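Local coordinates for 3-oxoacyl-[acyl-carrier protein] synthase (PDB 1UB7) that probably catalyses the first condensation of fatty acid synthesis, joining an acetyl group from acetyl-CoA to two carbons from malonyl-ACP, at residues Leu242-Gln247 with Leu284-Ala289; Leu302-Gly307 with Trp312-Leu317. One frame throughout, in Å; residues are numbered along the deposited sequence.

Contact 1. Residues Leu242-Gln247 with Leu284-Ala289; sequences LFVPHQ and LALKEA
V244 splays its two methyls over one flank of helix 281-292, CG1 resting on the methyl of A285 and CG2 on the isobutyl end of L286. The CG1 of V244 lies 3.6 Å from CB of A285. With CG1 anti to the backbone N (chi1 -165°), CG2 is set beside that N, where it meets L286. There V244 CG2 and L286 CD2 are 3.8 Å apart, and the two side chains meet at a slant. One helical turn beyond A285, A289 receives L242, whose CD2 comes within 3.5 Å of the CB of A289. Two alanines on the near side of the helix, with leucine and valine reaching from alternate strand residues, thus make a small apolar interface without any hydrogen bond between the segments. The axes of strand and helix run nearly antiparallel, at 151° and 9.1 Å apart. Past the end of the strand, Q247 folds back on its own segment: its NE2 donates to O of P245 at 2.9 Å, from above the carbonyl plane, and also to the carbonyl of A268, while its OE1 takes the backbone N-H groups of N270 and V271. These bonds hold the buried amide of Q247, the residue after H246, a predicted active-site residue. Since L284 and L286 also touch A9 and L7 of strand 3-10, the helix lies between two sheets, as in the central helical layer of the five-layered alpha-beta-alpha-beta-alpha thiolase fold.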
# COMPACT_ATOMS: atom_id res chain seq x y z
N LEU A 242 27.70 4.61 -8.13
CA LEU A 242 26.88 3.95 -9.14
C LEU A 242 25.43 4.44 -9.10
O LEU A 242 24.84 4.59 -8.03
CB LEU A 242 26.93 2.44 -8.95
CG LEU A 242 26.13 1.54 -9.91
CD1 LEU A 242 26.79 1.51 -11.27
CD2 LEU A 242 26.07 0.13 -9.34
N PHE A 243 24.89 4.71 -10.28
CA PHE A 243 23.51 5.16 -10.43
C PHE A 243 22.73 3.94 -10.81
O PHE A 243 23.11 3.23 -11.74
CB PHE A 243 23.38 6.21 -11.54
CG PHE A 243 23.96 7.55 -11.19
CD1 PHE A 243 25.33 7.69 -10.95
CD2 PHE A 243 23.15 8.67 -11.09
CE1 PHE A 243 25.87 8.94 -10.61
CE2 PHE A 243 23.68 9.92 -10.76
CZ PHE A 243 25.04 10.05 -10.51
N VAL A 244 21.63 3.69 -10.10
CA VAL A 244 20.80 2.53 -10.37
C VAL A 244 19.40 3.03 -10.65
O VAL A 244 18.66 3.43 -9.75
CB VAL A 244 20.78 1.57 -9.17
CG1 VAL A 244 20.23 0.22 -9.60
CG2 VAL A 244 22.18 1.43 -8.60
N PRO A 245 19.04 3.06 -11.94
CA PRO A 245 17.73 3.52 -12.36
C PRO A 245 16.74 2.40 -12.59
O PRO A 245 17.12 1.23 -12.69
CB PRO A 245 18.04 4.23 -13.67
CG PRO A 245 19.05 3.27 -14.27
CD PRO A 245 19.98 3.02 -13.08
N HIS A 246 15.47 2.76 -12.68
CA HIS A 246 14.43 1.79 -12.97
C HIS A 246 14.85 1.22 -14.33
O HIS A 246 15.27 1.97 -15.20
CB HIS A 246 13.09 2.51 -13.10
CG HIS A 246 11.97 1.62 -13.54
ND1 HIS A 246 10.83 2.11 -14.15
CD2 HIS A 246 11.80 0.28 -13.43
CE1 HIS A 246 10.01 1.10 -14.41
NE2 HIS A 246 10.57 -0.01 -13.98
N GLN A 247 14.75 -0.09 -14.50
CA GLN A 247 15.12 -0.71 -15.77
C GLN A 247 13.90 -0.86 -16.66
O GLN A 247 13.37 -1.95 -16.82
CB GLN A 247 15.74 -2.09 -15.54
CG GLN A 247 16.96 -2.08 -14.64
CD GLN A 247 18.14 -1.37 -15.26
OE1 GLN A 247 18.69 -1.83 -16.27
NE2 GLN A 247 18.54 -0.25 -14.67
N LEU A 284 16.88 -6.03 -8.22
CA LEU A 284 17.53 -7.01 -9.10
C LEU A 284 18.88 -6.47 -9.55
O LEU A 284 19.86 -7.21 -9.61
CB LEU A 284 16.67 -7.30 -10.34
CG LEU A 284 15.55 -8.32 -10.16
CD1 LEU A 284 14.63 -8.29 -11.33
CD2 LEU A 284 16.17 -9.73 -9.97
N ALA A 285 18.91 -5.18 -9.88
CA ALA A 285 20.14 -4.52 -10.31
C ALA A 285 21.15 -4.36 -9.18
O ALA A 285 22.34 -4.63 -9.37
CB ALA A 285 19.81 -3.14 -10.92
N LEU A 286 20.70 -3.92 -8.01
CA LEU A 286 21.62 -3.75 -6.88
C LEU A 286 22.34 -5.05 -6.56
O LEU A 286 23.53 -5.05 -6.24
CB LEU A 286 20.87 -3.28 -5.64
CG LEU A 286 20.34 -1.86 -5.69
CD1 LEU A 286 19.36 -1.64 -4.55
CD2 LEU A 286 21.49 -0.88 -5.62
N LYS A 287 21.60 -6.16 -6.63
CA LYS A 287 22.15 -7.48 -6.34
C LYS A 287 23.33 -7.79 -7.25
O LYS A 287 24.39 -8.21 -6.76
CB LYS A 287 21.08 -8.57 -6.49
CG LYS A 287 21.64 -9.97 -6.24
CD LYS A 287 20.67 -11.06 -6.69
CE LYS A 287 21.26 -12.44 -6.46
NZ LYS A 287 20.26 -13.48 -6.77
N GLU A 288 23.16 -7.58 -8.55
CA GLU A 288 24.25 -7.84 -9.50
C GLU A 288 25.46 -6.92 -9.22
O GLU A 288 26.61 -7.37 -9.24
CB GLU A 288 23.77 -7.65 -10.93
CG GLU A 288 22.50 -8.42 -11.24
CD GLU A 288 22.31 -8.69 -12.72
OE1 GLU A 288 22.61 -7.79 -13.54
OE2 GLU A 288 21.84 -9.80 -13.06
N ALA A 289 25.19 -5.65 -8.94
CA ALA A 289 26.24 -4.69 -8.66
C ALA A 289 27.00 -5.06 -7.39
O ALA A 289 28.23 -4.92 -7.32
CB ALA A 289 25.66 -3.29 -8.51

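Contact 2. Residues Leu302-Gly307 with Trp312-Leu317; sequences LLVSFG and WAAAVL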
# COMPACT_ATOMS: atom_id res chain seq x y z
N LEU A 302 22.87 5.86 -5.95
CA LEU A 302 21.67 6.60 -6.22
C LEU A 302 20.67 5.70 -6.88
O LEU A 302 21.01 5.00 -7.84
CB LEU A 302 21.93 7.80 -7.13
CG LEU A 302 20.58 8.43 -7.47
CD1 LEU A 302 20.69 9.92 -7.32
CD2 LEU A 302 20.11 8.00 -8.89
N LEU A 303 19.44 5.75 -6.37
CA LEU A 303 18.34 4.96 -6.90
C LEU A 303 17.33 5.97 -7.42
O LEU A 303 17.11 7.01 -6.79
CB LEU A 303 17.70 4.11 -5.79
CG LEU A 303 18.60 3.27 -4.89
CD1 LEU A 303 17.77 2.59 -3.81
CD2 LEU A 303 19.33 2.22 -5.72
N VAL A 304 16.70 5.66 -8.55
CA VAL A 304 15.73 6.56 -9.12
C VAL A 304 14.74 5.76 -9.96
O VAL A 304 15.14 4.80 -10.63
CB VAL A 304 16.44 7.66 -9.99
CG1 VAL A 304 17.20 7.01 -11.14
CG2 VAL A 304 15.41 8.65 -10.53
N SER A 305 13.46 6.14 -9.92
CA SER A 305 12.43 5.43 -10.69
C SER A 305 11.25 6.33 -11.03
O SER A 305 11.00 7.35 -10.38
CB SER A 305 11.94 4.19 -9.92
OG SER A 305 10.93 3.50 -10.63
N PHE A 306 10.52 5.94 -12.07
CA PHE A 306 9.37 6.67 -12.57
C PHE A 306 8.35 5.60 -12.93
O PHE A 306 8.72 4.44 -13.10
CB PHE A 306 9.73 7.41 -13.86
CG PHE A 306 10.19 6.50 -14.97
CD1 PHE A 306 11.54 6.13 -15.09
CD2 PHE A 306 9.27 5.95 -15.87
CE1 PHE A 306 11.96 5.21 -16.08
CE2 PHE A 306 9.68 5.03 -16.86
CZ PHE A 306 11.03 4.67 -16.97
N GLY A 307 7.09 5.97 -13.07
CA GLY A 307 6.09 4.98 -13.42
C GLY A 307 4.66 5.47 -13.37
O GLY A 307 4.40 6.69 -13.33
N TRP A 312 7.13 9.05 -9.20
CA TRP A 312 8.57 9.06 -9.40
C TRP A 312 9.22 9.12 -8.03
O TRP A 312 8.62 9.62 -7.06
CB TRP A 312 8.96 10.28 -10.26
CG TRP A 312 8.74 11.62 -9.60
CD1 TRP A 312 9.61 12.28 -8.75
CD2 TRP A 312 7.58 12.45 -9.70
NE1 TRP A 312 9.05 13.47 -8.33
CE2 TRP A 312 7.81 13.60 -8.90
CE3 TRP A 312 6.37 12.34 -10.40
CZ2 TRP A 312 6.85 14.63 -8.77
CZ3 TRP A 312 5.42 13.37 -10.27
CH2 TRP A 312 5.67 14.50 -9.45
N ALA A 313 10.45 8.62 -7.93
CA ALA A 313 11.16 8.62 -6.67
C ALA A 313 12.65 8.42 -6.89
O ALA A 313 13.06 7.88 -7.92
CB ALA A 313 10.64 7.53 -5.76
N ALA A 314 13.44 8.86 -5.92
CA ALA A 314 14.88 8.74 -5.99
C ALA A 314 15.45 8.76 -4.58
O ALA A 314 14.90 9.39 -3.67
CB ALA A 314 15.46 9.89 -6.80
N ALA A 315 16.57 8.06 -4.39
CA ALA A 315 17.20 8.00 -3.08
C ALA A 315 18.72 7.88 -3.18
O ALA A 315 19.27 7.36 -4.16
CB ALA A 315 16.63 6.83 -2.30
N VAL A 316 19.39 8.37 -2.15
CA VAL A 316 20.83 8.31 -2.06
C VAL A 316 21.10 7.55 -0.77
O VAL A 316 20.62 7.93 0.30
CB VAL A 316 21.47 9.72 -1.98
CG1 VAL A 316 22.92 9.62 -1.51
CG2 VAL A 316 21.41 10.38 -3.35
N LEU A 317 21.86 6.47 -0.91
CA LEU A 317 22.19 5.56 0.18
C LEU A 317 23.68 5.27 0.19
O LEU A 317 24.25 4.90 -0.83
CB LEU A 317 21.45 4.24 -0.03
CG LEU A 317 21.82 3.02 0.80
CD1 LEU A 317 21.40 3.22 2.25
CD2 LEU A 317 21.14 1.80 0.22
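Four backbone hydrogen bonds join L302-G307 to W312-L317, in two reciprocal pairs. L303 N gives to A315 O at 2.7 Å in a nearly straight bond (170° at the hydrogen) lying in the carbonyl plane, and A315 N returns one to L303 O with its donor tilted from that plane. S305 and A313 repeat the exchange, S305 N to A313 O at 2.7 Å and A313 N to S305 O at 2.8 Å. Between these hydrogen-bonded pairs, V304 and A314 form a non-hydrogen-bonded pair, and the CA-H of V304 points to the O of A313, 3.2 Å from CA. Packing on the V304 face is light: V304 CG2, placed anti to its own N by chi1 of 61° for CG1, meets A314 CB at 3.9 Å, and farther along L302 CD1 touches V316 CG2 at 4.1 Å. F306 and W312 also pair on this face, but their rings diverge, F306 meeting the imidazole of H246 and W312 reaching V221 of helix 211-233. On the other face, helix 112-125 covers L303, S305 and A313 through L117, I114 and Y115. With small alanines along one strand and the cross-strand grip supplied mainly by peptide groups, the chemistry implies a regular hairpin, its strands almost exactly antiparallel (176°), whose cohesion comes from its backbone while helices 112-125 and 211-233 pack on its two faces.

In the fold
Contacts 1 and 2 lie side by side in the C-terminal half of the chain, their centres about 11 Å apart. Strand 242-245 is the parallel neighbour of strand 300-307, joined to it by probable hydrogen bonds from V244 N to L302 O (2.7 Å) and L302 N to L242 O (3.1 Å). Helix 281-292 leads along the chain into strand 300-307, so the helix of contact 1 runs on into the first strand of contact 2. Both contacts reach the predicted active site: H246 follows the strand of contact 1, its NE2 hydrogen-bonded to OD1 of N276, another predicted active-site residue, and its CB lies 3.4 Å from OG of S305 in contact 2.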